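Local coordinates for protein glucosamine kinase (Streptacidiphilus jiangxiensis, PDB 6HWJ) that phosphorylates D-glucosamine to D-glucosamine 6-phosphate with ATP and magnesium, and acts to a lesser extent on glucose, at residues A[161-173]-A[179-191]. Residues are numbered along the deposited sequence; the frame is centred on the assembly and turned at random.
Sequences TEMPRPWGLLTLA and VLLASVVAYLPGA
The indole of Trp167 lies obliquely against the strand across from it, with CD1 and NE1 beside the main chain of Val185 and Ala186, and Trp167 CB meets Val184 CG1 at 3.7 Å. With CG beside the backbone N (chi1 -72°), the pyrrole side of the ring, CD1 and NE1, is brought toward Ala186. The other ring, that of Tyr187, carries the backbone N of Pro189 over the centre of one face, 4.1 Å above the plane.

The strands are antiparallel, and each contributes a classic bulge. In one, Val184 O accepts from both Trp167 N (2.8 Å) and Gly168 N, which reach it from the same face of its plane. In the other, Leu170 O takes Leu181 N at 2.9 Å and a longer bond from Ala182 N. Between the bulges Leu170 N points almost straight at Ala182 O (N-H...O 176°). Leu170, its CG anti to the backbone N (chi1 173°), lays CG 4.0 Å from Leu181 CB, the two side chains crossing obliquely; Leu181 CD1 also reaches Leu172 CB. Just before strand 166-172 begins, Pro164 CB rests 3.9 Å from Val185 CG2, while its CG meets Leu188 CD1 with the side chains crossing at about a right angle.

This hairpin leads into the inferred ATP site at Ala186, Tyr187 and Leu188, consistent with the hinge segment of kinase-like folds, and the side chain of Ser183 touches that of Lys133, also inferred to bind ATP. Within the six-stranded antiparallel sheet, strand 166-172 pairs on its outer side with strand 98-102, and strand 179-186 with 130-134. Pro166 and Thr171 pack against helix 148-157, whereas Leu170, Leu172 and Leu181 meet Phe98.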
loop_
_atom_site.group_PDB
_atom_site.type_symbol
_atom_site.label_atom_id
_atom_site.label_comp_id
_atom_site.label_asym_id
_atom_site.label_seq_id
_atom_site.Cartn_x
_atom_site.Cartn_y
_atom_site.Cartn_z
ATOM N N THR A 161 6.297 1.288 -15.336
ATOM C CA THR A 161 5.498 2.495 -15.588
ATOM C C THR A 161 4.024 2.341 -15.245
ATOM O O THR A 161 3.264 3.298 -15.422
ATOM C CB THR A 161 5.608 2.932 -17.059
ATOM O OG1 THR A 161 5.057 1.916 -17.924
ATOM C CG2 THR A 161 7.062 3.176 -17.430
ATOM N N GLU A 162 3.584 1.172 -14.765
ATOM C CA GLU A 162 2.162 0.982 -14.463
ATOM C C GLU A 162 1.866 1.450 -13.039
ATOM O O GLU A 162 1.468 0.701 -12.160
ATOM C CB GLU A 162 1.766 -0.469 -14.685
ATOM C CG GLU A 162 1.623 -0.799 -16.165
ATOM C CD GLU A 162 1.370 -2.259 -16.402
ATOM O OE1 GLU A 162 0.191 -2.642 -16.524
ATOM O OE2 GLU A 162 2.362 -3.014 -16.450
ATOM N N MET A 163 2.109 2.745 -12.847
ATOM C CA MET A 163 1.879 3.468 -11.612
ATOM C C MET A 163 1.812 4.954 -11.969
ATOM O O MET A 163 2.331 5.351 -13.011
ATOM C CB MET A 163 3.002 3.209 -10.600
ATOM C CG MET A 163 4.372 3.596 -11.087
ATOM S SD MET A 163 5.660 3.389 -9.822
ATOM C CE MET A 163 7.123 3.704 -10.767
ATOM N N PRO A 164 1.198 5.787 -11.133
ATOM C CA PRO A 164 1.265 7.235 -11.382
ATOM C C PRO A 164 2.723 7.629 -11.564
ATOM O O PRO A 164 3.582 7.262 -10.754
ATOM C CB PRO A 164 0.651 7.853 -10.123
ATOM C CG PRO A 164 -0.160 6.768 -9.495
ATOM C CD PRO A 164 0.584 5.479 -9.830
ATOM N N ARG A 165 3.016 8.322 -12.664
ATOM C CA ARG A 165 4.396 8.643 -12.961
ATOM C C ARG A 165 5.024 9.371 -11.763
ATOM O O ARG A 165 4.468 10.363 -11.288
ATOM C CB ARG A 165 4.499 9.525 -14.214
ATOM C CG ARG A 165 5.949 9.860 -14.573
ATOM C CD ARG A 165 6.056 11.149 -15.363
ATOM N NE ARG A 165 5.774 10.959 -16.782
ATOM C CZ ARG A 165 6.694 10.711 -17.711
ATOM N NH1 ARG A 165 6.324 10.559 -18.973
ATOM N NH2 ARG A 165 7.975 10.609 -17.384
ATOM N N PRO A 166 6.162 8.907 -11.254
ATOM C CA PRO A 166 6.833 9.639 -10.178
ATOM C C PRO A 166 7.507 10.886 -10.713
ATOM O O PRO A 166 8.178 10.850 -11.747
ATOM C CB PRO A 166 7.855 8.631 -9.640
ATOM C CG PRO A 166 8.178 7.802 -10.821
ATOM C CD PRO A 166 6.893 7.669 -11.611
ATOM N N TRP A 167 7.311 11.989 -9.994
ATOM C CA TRP A 167 8.006 13.238 -10.232
ATOM C C TRP A 167 9.183 13.434 -9.293
ATOM O O TRP A 167 10.239 13.906 -9.714
ATOM C CB TRP A 167 7.049 14.424 -10.048
ATOM C CG TRP A 167 6.026 14.601 -11.130
ATOM C CD1 TRP A 167 5.425 13.624 -11.868
ATOM C CD2 TRP A 167 5.473 15.847 -11.577
ATOM N NE1 TRP A 167 4.534 14.180 -12.747
ATOM C CE2 TRP A 167 4.542 15.544 -12.594
ATOM C CE3 TRP A 167 5.675 17.184 -11.216
ATOM C CZ2 TRP A 167 3.810 16.524 -13.247
ATOM C CZ3 TRP A 167 4.961 18.170 -11.879
ATOM C CH2 TRP A 167 4.039 17.837 -12.886
ATOM N N GLY A 168 9.013 13.094 -8.013
ATOM C CA GLY A 168 10.111 13.229 -7.084
ATOM C C GLY A 168 9.790 12.613 -5.744
ATOM O O GLY A 168 8.630 12.331 -5.415
ATOM N N LEU A 169 10.853 12.432 -4.972
ATOM C CA LEU A 169 10.787 11.938 -3.614
ATOM C C LEU A 169 11.692 12.779 -2.730
ATOM O O LEU A 169 12.823 13.096 -3.115
ATOM C CB LEU A 169 11.243 10.477 -3.555
ATOM C CG LEU A 169 10.411 9.498 -4.372
ATOM C CD1 LEU A 169 11.137 8.173 -4.496
ATOM C CD2 LEU A 169 9.049 9.338 -3.723
ATOM N N LEU A 170 11.198 13.126 -1.547
ATOM C CA LEU A 170 11.998 13.787 -0.521
ATOM C C LEU A 170 12.149 12.834 0.652
ATOM O O LEU A 170 11.145 12.405 1.238
ATOM C CB LEU A 170 11.354 15.087 -0.057
ATOM C CG LEU A 170 12.036 15.766 1.133
ATOM C CD1 LEU A 170 13.481 16.133 0.767
ATOM C CD2 LEU A 170 11.274 16.992 1.605
ATOM N N THR A 171 13.398 12.495 0.981
ATOM C CA THR A 171 13.677 11.592 2.086
ATOM C C THR A 171 14.723 12.192 3.014
ATOM O O THR A 171 15.495 13.082 2.636
ATOM C CB THR A 171 14.166 10.217 1.587
ATOM O OG1 THR A 171 15.366 10.396 0.824
ATOM C CG2 THR A 171 13.097 9.555 0.730
ATOM N N LEU A 172 14.724 11.690 4.240
ATOM C CA LEU A 172 15.686 12.050 5.255
ATOM C C LEU A 172 16.710 10.926 5.323
ATOM O O LEU A 172 16.338 9.764 5.492
ATOM C CB LEU A 172 14.989 12.245 6.600
ATOM C CG LEU A 172 15.789 12.809 7.781
ATOM C CD1 LEU A 172 16.049 14.288 7.639
ATOM C CD2 LEU A 172 15.016 12.517 9.065
ATOM N N ALA A 173 17.978 11.268 5.158
ATOM C CA ALA A 173 19.042 10.270 5.057
ATOM C C ALA A 173 19.387 9.790 6.462
ATOM O O ALA A 173 20.143 10.437 7.181
ATOM C CB ALA A 173 20.271 10.851 4.359
ATOM N N VAL A 179 14.058 7.888 5.181
ATOM C CA VAL A 179 12.736 8.113 5.748
ATOM C C VAL A 179 11.952 9.014 4.802
ATOM O O VAL A 179 12.408 10.106 4.463
ATOM C CB VAL A 179 12.848 8.757 7.146
ATOM C CG1 VAL A 179 11.480 9.200 7.657
ATOM C CG2 VAL A 179 13.510 7.788 8.119
ATOM N N LEU A 180 10.768 8.569 4.403
ATOM C CA LEU A 180 9.942 9.328 3.478
ATOM C C LEU A 180 9.356 10.549 4.163
ATOM O O LEU A 180 8.721 10.440 5.218
ATOM C CB LEU A 180 8.815 8.456 2.941
ATOM C CG LEU A 180 7.710 9.147 2.133
ATOM C CD1 LEU A 180 8.241 9.720 0.826
ATOM C CD2 LEU A 180 6.578 8.181 1.837
ATOM N N LEU A 181 9.548 11.711 3.538
ATOM C CA LEU A 181 8.960 12.956 4.009
ATOM C C LEU A 181 7.892 13.477 3.063
ATOM O O LEU A 181 6.904 14.051 3.538
ATOM C CB LEU A 181 10.038 14.022 4.171
ATOM C CG LEU A 181 11.243 13.670 5.045
ATOM C CD1 LEU A 181 12.201 14.874 5.124
ATOM C CD2 LEU A 181 10.814 13.229 6.423
ATOM N N ALA A 182 8.068 13.263 1.754
ATOM C CA ALA A 182 7.110 13.722 0.750
ATOM C C ALA A 182 7.335 12.969 -0.551
ATOM O O ALA A 182 8.471 12.683 -0.926
ATOM C CB ALA A 182 7.222 15.225 0.482
ATOM N N SER A 183 6.242 12.674 -1.246
ATOM C CA SER A 183 6.277 12.112 -2.582
ATOM C C SER A 183 5.481 13.017 -3.513
ATOM O O SER A 183 4.518 13.675 -3.097
ATOM C CB SER A 183 5.701 10.695 -2.608
ATOM O OG SER A 183 4.372 10.693 -2.127
ATOM N N VAL A 184 5.909 13.056 -4.774
ATOM C CA VAL A 184 5.229 13.788 -5.835
ATOM C C VAL A 184 5.056 12.825 -7.000
ATOM O O VAL A 184 6.038 12.292 -7.522
ATOM C CB VAL A 184 6.010 15.028 -6.265
ATOM C CG1 VAL A 184 5.193 15.893 -7.201
ATOM C CG2 VAL A 184 6.440 15.835 -5.038
ATOM N N VAL A 185 3.805 12.573 -7.382
ATOM C CA VAL A 185 3.485 11.669 -8.474
ATOM C C VAL A 185 2.405 12.317 -9.337
ATOM O O VAL A 185 1.730 13.265 -8.931
ATOM C CB VAL A 185 3.010 10.278 -7.985
ATOM C CG1 VAL A 185 4.021 9.654 -7.040
ATOM C CG2 VAL A 185 1.643 10.431 -7.308
ATOM N N ALA A 186 2.215 11.748 -10.525
ATOM C CA ALA A 186 1.230 12.266 -11.453
ATOM C C ALA A 186 -0.162 12.147 -10.857
ATOM O O ALA A 186 -0.463 11.205 -10.110
ATOM C CB ALA A 186 1.295 11.510 -12.778
ATOM N N TYR A 187 -0.989 13.142 -11.145
ATOM C CA TYR A 187 -2.398 13.160 -10.767
ATOM C C TYR A 187 -3.208 12.489 -11.873
ATOM O O TYR A 187 -3.036 12.813 -13.044
ATOM C CB TYR A 187 -2.848 14.617 -10.579
ATOM C CG TYR A 187 -4.305 14.833 -10.214
ATOM C CD1 TYR A 187 -4.923 14.047 -9.256
ATOM C CD2 TYR A 187 -5.039 15.857 -10.800
ATOM C CE1 TYR A 187 -6.245 14.266 -8.905
ATOM C CE2 TYR A 187 -6.356 16.084 -10.455
ATOM C CZ TYR A 187 -6.952 15.287 -9.505
ATOM O OH TYR A 187 -8.264 15.496 -9.154
ATOM N N LEU A 188 -4.098 11.575 -11.487
ATOM C CA LEU A 188 -4.920 10.804 -12.418
ATOM C C LEU A 188 -6.386 11.076 -12.111
ATOM O O LEU A 188 -7.061 10.239 -11.499
ATOM C CB LEU A 188 -4.587 9.317 -12.299
ATOM C CG LEU A 188 -3.105 8.937 -12.484
ATOM C CD1 LEU A 188 -2.914 7.438 -12.403
ATOM C CD2 LEU A 188 -2.589 9.442 -13.811
ATOM N N PRO A 189 -6.925 12.217 -12.555
ATOM C CA PRO A 189 -8.265 12.619 -12.085
ATOM C C PRO A 189 -9.375 11.669 -12.510
ATOM O O PRO A 189 -10.321 11.455 -11.743
ATOM C CB PRO A 189 -8.456 14.023 -12.700
ATOM C CG PRO A 189 -7.571 14.039 -13.909
ATOM C CD PRO A 189 -6.369 13.158 -13.547
ATOM N N GLY A 190 -9.285 11.085 -13.690
ATOM C CA GLY A 190 -10.345 10.207 -14.166
ATOM C C GLY A 190 -10.101 8.730 -13.943
ATOM O O GLY A 190 -10.367 7.919 -14.837
ATOM N N ALA A 191 -9.630 8.360 -12.748
ATOM C CA ALA A 191 -9.187 6.999 -12.471
ATOM C C ALA A 191 -9.948 6.422 -11.282
ATOM O O ALA A 191 -10.018 7.039 -10.215
ATOM C CB ALA A 191 -7.677 6.965 -12.202
#